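Local coordinates for protein DNA ligase (Archaeoglobus fulgidus, PDB 3GDE) that probably seals nicks in double-stranded DNA during replication, recombination and repair, spending ATP and working through an adenylated lysine intermediate, at residues A[10-13]-A[14-18]; A[151-154]-A[155-159]; A[284-287]-A[288-291]; A[327-330]-A[331-335]. One frame throughout, in Å; residues are numbered along the deposited sequence.

The four contacts fall into two pairs on the chain. Contacts 1 and 2, both in the N-terminal region of the ligase, sit about 12 Å apart between centres and touch: Glu17 OE2 lies 2.5 Å from Tyr157 OH, a probable hydrogen bond, which ties the chain near the end of helix 6-16 to helix 152-162. Contacts 3 and 4 belong to the ATP-dependent ligase domain, about 16 Å apart between centres, and meet where Ile284 CD1 packs on Leu335 O at 3.8 Å. Between the pairs the nearest atoms remain about 31 Å apart, for contacts 2 and 4. Contact 3 comes nearest the predicted ATP site, its Ile284 side chain about 10 Å from that of Glu301.

Contact 1. Residues A[10-13]-A[14-18]; sequences AEFC and ERLEK
Leu16 sets its CG over one face of the Phe12 ring, 4.2 Å above the plane and offset toward the rim, while the guanidinium of Arg15 has Glu11 CB at its edge, in plane. In each pair the residues are four apart, one turn of helix 6-16, in the N-terminal region of the ligase, consistent with its DNA-binding domain. The ring reaches Leu16 because CG of Phe12 stands anti to the backbone N (chi1 171°), which carries it along the helix; CE2 then comes within 3.9 Å of Leu16 CD1, and CZ touches both methyls. Phe12 also stacks on Phe32, and Leu25, Ile29 and Ile49 complete the apolar setting, so this face of the helix is packed against helices 22-34 and 39-49.

On the neighbouring face Glu11 and Arg15 run alongside each other, their carboxylate and guanidinium planes nearly coplanar, 24° apart. Glu11 OE2 forms a salt bridge to Arg15 NH2 at 3.3 Å. The bend in the arginine at chi3 accompanies an NE that donates to Glu11 O at 3.1 Å from above the carbonyl plane. That same carbonyl also takes a weak bond from Arg15 N. Further along, Leu16 N bonds weakly both to Phe12 O and to Cys13 O. The carboxylate of Glu17 turns to helix 152-162, where it meets Tyr157 and Arg160. Glu11 thus holds Arg15 through its carboxylate and its carbonyl at once, an arrangement likely to limit rotation of the guanidinium and partly offset its charge at the protein surface.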
loop_
_atom_site.group_PDB
_atom_site.type_symbol
_atom_site.label_atom_id
_atom_site.label_comp_id
_atom_site.label_asym_id
_atom_site.label_seq_id
_atom_site.Cartn_x
_atom_site.Cartn_y
_atom_site.Cartn_z
ATOM N N ALA A 10 6.273 -9.588 22.035
ATOM C CA ALA A 10 7.549 -8.885 21.858
ATOM C C ALA A 10 8.751 -9.831 21.924
ATOM O O ALA A 10 9.642 -9.763 21.069
ATOM C CB ALA A 10 7.684 -7.735 22.881
ATOM N N GLU A 11 8.768 -10.721 22.917
ATOM C CA GLU A 11 9.837 -11.721 23.056
ATOM C C GLU A 11 9.847 -12.686 21.897
ATOM O O GLU A 11 10.910 -13.112 21.456
ATOM C CB GLU A 11 9.674 -12.556 24.322
ATOM C CG GLU A 11 9.217 -11.781 25.526
ATOM C CD GLU A 11 10.343 -11.287 26.395
ATOM O OE1 GLU A 11 10.085 -10.366 27.204
ATOM O OE2 GLU A 11 11.471 -11.821 26.284
ATOM N N PHE A 12 8.656 -13.062 21.429
ATOM C CA PHE A 12 8.534 -13.889 20.228
ATOM C C PHE A 12 9.174 -13.211 19.006
ATOM O O PHE A 12 9.901 -13.859 18.255
ATOM C CB PHE A 12 7.068 -14.233 19.949
ATOM C CG PHE A 12 6.844 -14.903 18.614
ATOM C CD1 PHE A 12 7.362 -16.171 18.360
ATOM C CD2 PHE A 12 6.106 -14.272 17.625
ATOM C CE1 PHE A 12 7.161 -16.795 17.131
ATOM C CE2 PHE A 12 5.890 -14.887 16.392
ATOM C CZ PHE A 12 6.424 -16.150 16.142
ATOM N N CYS A 13 8.906 -11.915 18.825
ATOM C CA CYS A 13 9.441 -11.141 17.695
ATOM C C CYS A 13 10.954 -10.995 17.759
ATOM O O CYS A 13 11.638 -11.102 16.738
ATOM C CB CYS A 13 8.803 -9.754 17.636
ATOM S SG CYS A 13 7.089 -9.784 17.123
ATOM N N GLU A 14 11.466 -10.751 18.964
ATOM C CA GLU A 14 12.893 -10.616 19.183
ATOM C C GLU A 14 13.655 -11.848 18.687
ATOM O O GLU A 14 14.695 -11.717 18.036
ATOM C CB GLU A 14 13.179 -10.364 20.649
ATOM C CG GLU A 14 14.529 -9.734 20.881
ATOM C CD GLU A 14 15.484 -10.638 21.617
ATOM O OE1 GLU A 14 15.589 -11.836 21.260
ATOM O OE2 GLU A 14 16.127 -10.140 22.573
ATOM N N ARG A 15 13.112 -13.032 18.976
ATOM C CA ARG A 15 13.712 -14.291 18.555
ATOM C C ARG A 15 13.698 -14.478 17.029
ATOM O O ARG A 15 14.584 -15.121 16.473
ATOM C CB ARG A 15 13.041 -15.462 19.281
ATOM C CG ARG A 15 13.706 -15.813 20.610
ATOM C CD ARG A 15 12.761 -16.513 21.603
ATOM N NE ARG A 15 12.325 -15.588 22.652
ATOM C CZ ARG A 15 12.961 -15.403 23.812
ATOM N NH1 ARG A 15 14.059 -16.098 24.099
ATOM N NH2 ARG A 15 12.494 -14.519 24.691
ATOM N N LEU A 16 12.712 -13.891 16.357
ATOM C CA LEU A 16 12.605 -13.959 14.896
ATOM C C LEU A 16 13.663 -13.132 14.177
ATOM O O LEU A 16 13.970 -13.400 13.015
ATOM C CB LEU A 16 11.226 -13.491 14.429
ATOM C CG LEU A 16 9.972 -14.296 14.747
ATOM C CD1 LEU A 16 8.784 -13.594 14.123
ATOM C CD2 LEU A 16 10.074 -15.747 14.275
ATOM N N GLU A 17 14.193 -12.116 14.856
ATOM C CA GLU A 17 15.211 -11.235 14.281
ATOM C C GLU A 17 16.485 -11.979 13.879
ATOM O O GLU A 17 17.140 -11.621 12.907
ATOM C CB GLU A 17 15.571 -10.107 15.255
ATOM C CG GLU A 17 14.416 -9.202 15.593
ATOM C CD GLU A 17 14.817 -7.757 15.792
ATOM O OE1 GLU A 17 16.006 -7.419 15.580
ATOM O OE2 GLU A 17 13.920 -6.955 16.148
ATOM N N LYS A 18 16.816 -13.015 14.638
ATOM C CA LYS A 18 18.006 -13.828 14.423
ATOM C C LYS A 18 17.838 -14.764 13.225
ATOM O O LYS A 18 18.823 -15.206 12.623
ATOM C CB LYS A 18 18.305 -14.604 15.719
ATOM C CG LYS A 18 19.138 -15.891 15.621
ATOM C CD LYS A 18 18.250 -17.150 15.673
ATOM C CE LYS A 18 19.005 -18.363 16.192
ATOM N NZ LYS A 18 19.338 -18.225 17.647
#

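Contact 2. Residues A[151-154]-A[155-159]; sequences TPLE and ARYLT
Leu153 and Arg156 run alongside each other in the same direction in the first turns of helix 152-162, which opens with a capping box. Thr151 OG1 accepts from Glu154 N at 3.1 Å, and Glu154 OE1 returns the favour by taking Thr151 N at 2.8 Å on its anti side. Beyond the cap, Leu153 CD1 rests over one face of the Arg156 guanidinium, 3.5 Å above the plane and toward its rim. With CG anti to the backbone N (chi1 175°), Arg156 lays its CG over the centre of the Tyr157 ring, and its NH2 makes a weak bond to Tyr157 OH. The far ends of this pair reach further: Arg156 NH1 pairs with Glu99 of helix 94-108, and Tyr157 OH with Glu17, near the end of helix 6-16. A leucine in place of Arg156 would probably leave Glu99 without its charged mate and Leu153 CD1 without the flat group beneath it. These side chains therefore tie helix 152-162 to helix 94-108 and to the chain near the end of helix 6-16. One turn on, Ala155 O is gripped by two donors of a single residue, Thr159 N at 3.1 Å and Thr159 OG1 at 2.7 Å.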
loop_
_atom_site.group_PDB
_atom_site.type_symbol
_atom_site.label_atom_id
_atom_site.label_comp_id
_atom_site.label_asym_id
_atom_site.label_seq_id
_atom_site.Cartn_x
_atom_site.Cartn_y
_atom_site.Cartn_z
ATOM N N THR A 151 7.570 -3.024 29.220
ATOM C CA THR A 151 8.936 -3.529 29.369
ATOM C C THR A 151 9.825 -2.921 28.261
ATOM O O THR A 151 9.309 -2.401 27.275
ATOM C CB THR A 151 9.000 -5.078 29.310
ATOM O OG1 THR A 151 8.653 -5.535 28.002
ATOM C CG2 THR A 151 8.068 -5.722 30.354
ATOM N N PRO A 152 11.158 -2.951 28.440
ATOM C CA PRO A 152 12.061 -2.483 27.386
ATOM C C PRO A 152 11.761 -3.115 26.020
ATOM O O PRO A 152 11.663 -2.397 25.028
ATOM C CB PRO A 152 13.447 -2.900 27.909
ATOM C CG PRO A 152 13.300 -2.840 29.401
ATOM C CD PRO A 152 11.904 -3.396 29.641
ATOM N N LEU A 153 11.581 -4.432 25.979
ATOM C CA LEU A 153 11.255 -5.127 24.725
ATOM C C LEU A 153 9.870 -4.792 24.169
ATOM O O LEU A 153 9.668 -4.782 22.949
ATOM C CB LEU A 153 11.401 -6.637 24.906
ATOM C CG LEU A 153 11.986 -7.448 23.760
ATOM C CD1 LEU A 153 13.171 -6.725 23.071
ATOM C CD2 LEU A 153 12.408 -8.789 24.300
ATOM N N GLU A 154 8.912 -4.521 25.052
ATOM C CA GLU A 154 7.606 -4.029 24.605
ATOM C C GLU A 154 7.739 -2.657 23.962
ATOM O O GLU A 154 7.116 -2.387 22.942
ATOM C CB GLU A 154 6.606 -3.948 25.761
ATOM C CG GLU A 154 5.900 -5.238 26.055
ATOM C CD GLU A 154 5.055 -5.191 27.336
ATOM O OE1 GLU A 154 5.317 -4.343 28.214
ATOM O OE2 GLU A 154 4.127 -6.016 27.469
ATOM N N ALA A 155 8.541 -1.792 24.579
ATOM C CA ALA A 155 8.719 -0.429 24.098
ATOM C C ALA A 155 9.361 -0.424 22.711
ATOM O O ALA A 155 9.054 0.420 21.868
ATOM C CB ALA A 155 9.551 0.386 25.091
ATOM N N ARG A 156 10.255 -1.377 22.492
ATOM C CA ARG A 156 10.895 -1.579 21.199
ATOM C C ARG A 156 9.901 -1.849 20.076
ATOM O O ARG A 156 9.893 -1.126 19.085
ATOM C CB ARG A 156 11.898 -2.714 21.308
ATOM C CG ARG A 156 12.568 -3.121 20.013
ATOM C CD ARG A 156 13.908 -3.682 20.379
ATOM N NE ARG A 156 14.185 -4.932 19.713
ATOM C CZ ARG A 156 15.114 -5.787 20.111
ATOM N NH1 ARG A 156 15.854 -5.524 21.174
ATOM N NH2 ARG A 156 15.300 -6.912 19.441
ATOM N N TYR A 157 9.066 -2.882 20.230
ATOM C CA TYR A 157 8.096 -3.253 19.181
ATOM C C TYR A 157 6.844 -2.383 19.127
ATOM O O TYR A 157 6.195 -2.316 18.102
ATOM C CB TYR A 157 7.771 -4.747 19.216
ATOM C CG TYR A 157 8.994 -5.560 18.882
ATOM C CD1 TYR A 157 9.481 -5.606 17.577
ATOM C CD2 TYR A 157 9.700 -6.245 19.880
ATOM C CE1 TYR A 157 10.621 -6.322 17.265
ATOM C CE2 TYR A 157 10.848 -6.963 19.581
ATOM C CZ TYR A 157 11.300 -6.998 18.270
ATOM O OH TYR A 157 12.434 -7.700 17.948
ATOM N N LEU A 158 6.510 -1.713 20.224
ATOM C CA LEU A 158 5.449 -0.702 20.203
ATOM C C LEU A 158 5.870 0.433 19.285
ATOM O O LEU A 158 5.084 0.921 18.464
ATOM C CB LEU A 158 5.196 -0.145 21.612
ATOM C CG LEU A 158 3.880 -0.391 22.368
ATOM C CD1 LEU A 158 2.976 -1.439 21.739
ATOM C CD2 LEU A 158 4.120 -0.699 23.860
ATOM N N THR A 159 7.120 0.842 19.436
ATOM C CA THR A 159 7.692 1.932 18.664
ATOM C C THR A 159 7.783 1.532 17.189
ATOM O O THR A 159 7.361 2.288 16.311
ATOM C CB THR A 159 9.082 2.316 19.234
ATOM O OG1 THR A 159 8.929 2.752 20.595
ATOM C CG2 THR A 159 9.751 3.428 18.414
#

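Contact 3. Residues A[284-287]-A[288-291]; sequences IVEE and IKKS
Ile284 and Ile288 make the tight side of this contact: CG2 of Ile284 meets CD1 of Ile288 at 3.5 Å, closer than carbons usually approach, with the two branched chains crossing at a slant. The same CD1 is 3.4 Å from Ile284 O, so it nestles against both the methyl and the carbonyl of one residue. Ile269 backs Ile284, and Val260 and Trp262 back Ile288, which places this face of the helix on strands 256-262 and 268-271. Next to it, Lys289 stays extended beyond CG and runs alongside Val285, its CE 4.0 Å from Val285 CG1.

These residues form the last turns of helix 282-291, in the nucleotidyltransferase domain of the ligase, with the regular bond from Ile288 N to Ile284 O measuring 2.9 Å. At the end of the helix Ser291 N donates to Glu287 O at 2.9 Å, and Ser291 OG is hydrogen-bonded to Ser368 OG.

The looser side is ionic. Glu287, bent at chi2 (-75°), folds its carboxylate toward the extended chain of Lys290, yet Glu287 OE2 and Lys290 NZ remain 3.8 Å apart, a long salt bridge, and the carboxylate oxygens lie about as near to Lys290 CE. An alanine at Glu287 would probably deprive Lys290 of its distant mate and open a gap beside Ser368 and Ile371. Lys290 is exposed, whereas Glu287 is buried, its side chain also touching Ser368, Lys370 and Ile371.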
loop_
_atom_site.group_PDB
_atom_site.type_symbol
_atom_site.label_atom_id
_atom_site.label_comp_id
_atom_site.label_asym_id
_atom_site.label_seq_id
_atom_site.Cartn_x
_atom_site.Cartn_y
_atom_site.Cartn_z
ATOM N N ILE A 284 -18.264 12.738 -7.918
ATOM C CA ILE A 284 -18.391 11.401 -8.499
ATOM C C ILE A 284 -19.410 10.563 -7.713
ATOM O O ILE A 284 -20.229 9.870 -8.307
ATOM C CB ILE A 284 -17.002 10.691 -8.627
ATOM C CG1 ILE A 284 -16.091 11.438 -9.621
ATOM C CG2 ILE A 284 -17.150 9.220 -9.019
ATOM C CD1 ILE A 284 -16.680 11.649 -11.044
ATOM N N VAL A 285 -19.359 10.651 -6.386
ATOM C CA VAL A 285 -20.341 9.983 -5.514
ATOM C C VAL A 285 -21.795 10.281 -5.937
ATOM O O VAL A 285 -22.586 9.352 -6.149
ATOM C CB VAL A 285 -20.078 10.305 -4.003
ATOM C CG1 VAL A 285 -21.255 9.913 -3.118
ATOM C CG2 VAL A 285 -18.822 9.595 -3.534
ATOM N N GLU A 286 -22.129 11.565 -6.085
ATOM C CA GLU A 286 -23.479 11.972 -6.499
ATOM C C GLU A 286 -23.864 11.424 -7.869
ATOM O O GLU A 286 -24.994 10.956 -8.047
ATOM C CB GLU A 286 -23.659 13.495 -6.466
ATOM C CG GLU A 286 -23.840 14.082 -5.073
ATOM C CD GLU A 286 -25.069 13.553 -4.320
ATOM O OE1 GLU A 286 -25.054 13.609 -3.068
ATOM O OE2 GLU A 286 -26.047 13.093 -4.953
ATOM N N GLU A 287 -22.924 11.458 -8.820
ATOM C CA GLU A 287 -23.164 10.957 -10.181
ATOM C C GLU A 287 -23.413 9.459 -10.207
ATOM O O GLU A 287 -24.171 8.968 -11.041
ATOM C CB GLU A 287 -21.995 11.292 -11.109
ATOM C CG GLU A 287 -21.723 12.768 -11.262
ATOM C CD GLU A 287 -22.729 13.481 -12.152
ATOM O OE1 GLU A 287 -23.354 12.821 -13.020
ATOM O OE2 GLU A 287 -22.877 14.713 -11.986
ATOM N N ILE A 288 -22.753 8.737 -9.307
ATOM C CA ILE A 288 -22.978 7.302 -9.133
ATOM C C ILE A 288 -24.403 7.011 -8.620
ATOM O O ILE A 288 -25.083 6.102 -9.110
ATOM C CB ILE A 288 -21.877 6.698 -8.221
ATOM C CG1 ILE A 288 -20.626 6.403 -9.055
ATOM C CG2 ILE A 288 -22.359 5.439 -7.499
ATOM C CD1 ILE A 288 -19.329 6.582 -8.313
ATOM N N LYS A 289 -24.851 7.813 -7.657
ATOM C CA LYS A 289 -26.194 7.685 -7.079
ATOM C C LYS A 289 -27.310 7.921 -8.091
ATOM O O LYS A 289 -28.361 7.286 -8.011
ATOM C CB LYS A 289 -26.358 8.603 -5.867
ATOM C CG LYS A 289 -25.422 8.241 -4.730
ATOM C CD LYS A 289 -25.678 9.045 -3.479
ATOM C CE LYS A 289 -24.907 8.448 -2.323
ATOM N NZ LYS A 289 -24.915 9.318 -1.108
ATOM N N LYS A 290 -27.083 8.803 -9.063
ATOM C CA LYS A 290 -28.089 8.983 -10.116
ATOM C C LYS A 290 -27.907 8.103 -11.348
ATOM O O LYS A 290 -28.888 7.760 -12.005
ATOM C CB LYS A 290 -28.315 10.459 -10.492
ATOM C CG LYS A 290 -27.084 11.281 -10.778
ATOM C CD LYS A 290 -27.486 12.652 -11.279
ATOM C CE LYS A 290 -26.400 13.682 -11.011
ATOM N NZ LYS A 290 -26.676 14.967 -11.726
ATOM N N SER A 291 -26.670 7.709 -11.645
ATOM C CA SER A 291 -26.395 6.997 -12.900
ATOM C C SER A 291 -26.228 5.484 -12.781
ATOM O O SER A 291 -26.358 4.769 -13.783
ATOM C CB SER A 291 -25.189 7.603 -13.618
ATOM O OG SER A 291 -25.372 8.997 -13.837
#

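Contact 4. Residues A[327-330]-A[331-335]; sequences AKMV and EKIPL
Met329 and Ile333, one turn apart at the end of helix 327-332, extend together off the helix. The methionine places CG anti to the carbonyl carbon (chi1 -67°), then bends at both chi2 and chi3. Its CB, CG and SD make no close approach to residues 331-335; the terminal CE methyl is the atom that touches, meeting Ile333 CD1 at 3.7 Å. The isoleucine runs alongside: its CB lies 3.8 Å from Met329 O, and its CD1 extends to meet the methyl. The backbone draws the same two residues together, for Ile333 N donates to Met329 O at 2.9 Å.

Just before this, Lys328 O receives Lys332 N at 3.1 Å in an almost straight bond, its N-H...O angle 175°, with the donor in the carbonyl plane, and Glu331 N adds a weak bond to the same oxygen. In the exposed Glu331, chi1 (-51°) brings CG to 3.5 Å from Ala327 O, and the bend at chi2 carries the carboxylate round so that OE2 passes 3.9 Å from Val330 CG1. Ile333 is the first residue to leave helical angles, and Pro334, whose CG lies 4.1 Å from Val330 O, continues the chain out of the helix.

This is a helix-to-strand junction. Met329 and Val330 pack on Arg319 of helix 313-321, and that arginine also bonds to Ile333 O; Lys306 of strand 296-306 holds Lys332 O. Val330 touches Pro282 and Asp283 at the start of helix 282-291, and the chain then enters strand 335-342, which pairs antiparallel with 296-306.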
loop_
_atom_site.group_PDB
_atom_site.type_symbol
_atom_site.label_atom_id
_atom_site.label_comp_id
_atom_site.label_asym_id
_atom_site.label_seq_id
_atom_site.Cartn_x
_atom_site.Cartn_y
_atom_site.Cartn_z
ATOM N N ALA A 327 -14.928 21.409 -1.504
ATOM C CA ALA A 327 -15.837 22.071 -2.445
ATOM C C ALA A 327 -15.093 22.900 -3.498
ATOM O O ALA A 327 -15.542 23.017 -4.642
ATOM C CB ALA A 327 -16.831 22.947 -1.680
ATOM N N LYS A 328 -13.957 23.465 -3.090
ATOM C CA LYS A 328 -13.089 24.251 -3.965
ATOM C C LYS A 328 -12.421 23.375 -5.025
ATOM O O LYS A 328 -12.226 23.798 -6.164
ATOM C CB LYS A 328 -12.013 24.955 -3.132
ATOM C CG LYS A 328 -11.469 26.232 -3.753
ATOM C CD LYS A 328 -12.273 27.459 -3.308
ATOM C CE LYS A 328 -11.712 28.748 -3.900
ATOM N NZ LYS A 328 -10.270 28.971 -3.564
ATOM N N MET A 329 -12.079 22.153 -4.627
ATOM C CA MET A 329 -11.408 21.182 -5.492
ATOM C C MET A 329 -12.305 20.663 -6.613
ATOM O O MET A 329 -11.831 20.419 -7.725
ATOM C CB MET A 329 -10.866 20.019 -4.658
ATOM C CG MET A 329 -9.739 20.420 -3.725
ATOM S SD MET A 329 -8.324 21.076 -4.635
ATOM C CE MET A 329 -7.500 19.550 -5.088
ATOM N N VAL A 330 -13.594 20.506 -6.322
ATOM C CA VAL A 330 -14.570 20.098 -7.338
ATOM C C VAL A 330 -14.610 21.108 -8.492
ATOM O O VAL A 330 -14.840 20.729 -9.646
ATOM C CB VAL A 330 -15.998 19.885 -6.741
ATOM C CG1 VAL A 330 -17.002 19.503 -7.825
ATOM C CG2 VAL A 330 -15.979 18.814 -5.666
ATOM N N GLU A 331 -14.367 22.381 -8.172
ATOM C CA GLU A 331 -14.395 23.457 -9.170
ATOM C C GLU A 331 -13.104 23.543 -9.983
ATOM O O GLU A 331 -13.157 23.588 -11.214
ATOM C CB GLU A 331 -14.723 24.818 -8.527
ATOM C CG GLU A 331 -15.975 24.838 -7.638
ATOM C CD GLU A 331 -17.226 24.296 -8.329
ATOM O OE1 GLU A 331 -17.604 24.824 -9.404
ATOM O OE2 GLU A 331 -17.838 23.343 -7.786
ATOM N N LYS A 332 -11.961 23.582 -9.295
ATOM C CA LYS A 332 -10.640 23.582 -9.940
ATOM C C LYS A 332 -10.448 22.372 -10.851
ATOM O O LYS A 332 -10.089 22.514 -12.024
ATOM C CB LYS A 332 -9.515 23.602 -8.891
ATOM C CG LYS A 332 -8.832 24.959 -8.672
ATOM C CD LYS A 332 -7.977 25.396 -9.882
ATOM C CE LYS A 332 -6.557 24.818 -9.852
ATOM N NZ LYS A 332 -5.658 25.525 -8.892
ATOM N N ILE A 333 -10.706 21.187 -10.300
ATOM C CA ILE A 333 -10.420 19.920 -10.978
ATOM C C ILE A 333 -11.704 19.093 -11.108
ATOM O O ILE A 333 -12.008 18.281 -10.228
ATOM C CB ILE A 333 -9.322 19.098 -10.217
ATOM C CG1 ILE A 333 -8.151 19.996 -9.792
ATOM C CG2 ILE A 333 -8.856 17.905 -11.039
ATOM C CD1 ILE A 333 -7.235 19.384 -8.745
ATOM N N PRO A 334 -12.487 19.331 -12.181
ATOM C CA PRO A 334 -13.618 18.463 -12.516
ATOM C C PRO A 334 -13.180 17.036 -12.865
ATOM O O PRO A 334 -12.046 16.823 -13.305
ATOM C CB PRO A 334 -14.227 19.141 -13.752
ATOM C CG PRO A 334 -13.790 20.577 -13.644
ATOM C CD PRO A 334 -12.390 20.469 -13.113
ATOM N N LEU A 335 -14.077 16.075 -12.662
ATOM C CA LEU A 335 -13.764 14.675 -12.914
ATOM C C LEU A 335 -14.877 13.962 -13.658
ATOM O O LEU A 335 -16.036 14.373 -13.605
ATOM C CB LEU A 335 -13.505 13.933 -11.601
ATOM C CG LEU A 335 -12.437 14.429 -10.626
ATOM C CD1 LEU A 335 -12.570 13.693 -9.293
ATOM C CD2 LEU A 335 -11.041 14.279 -11.195
#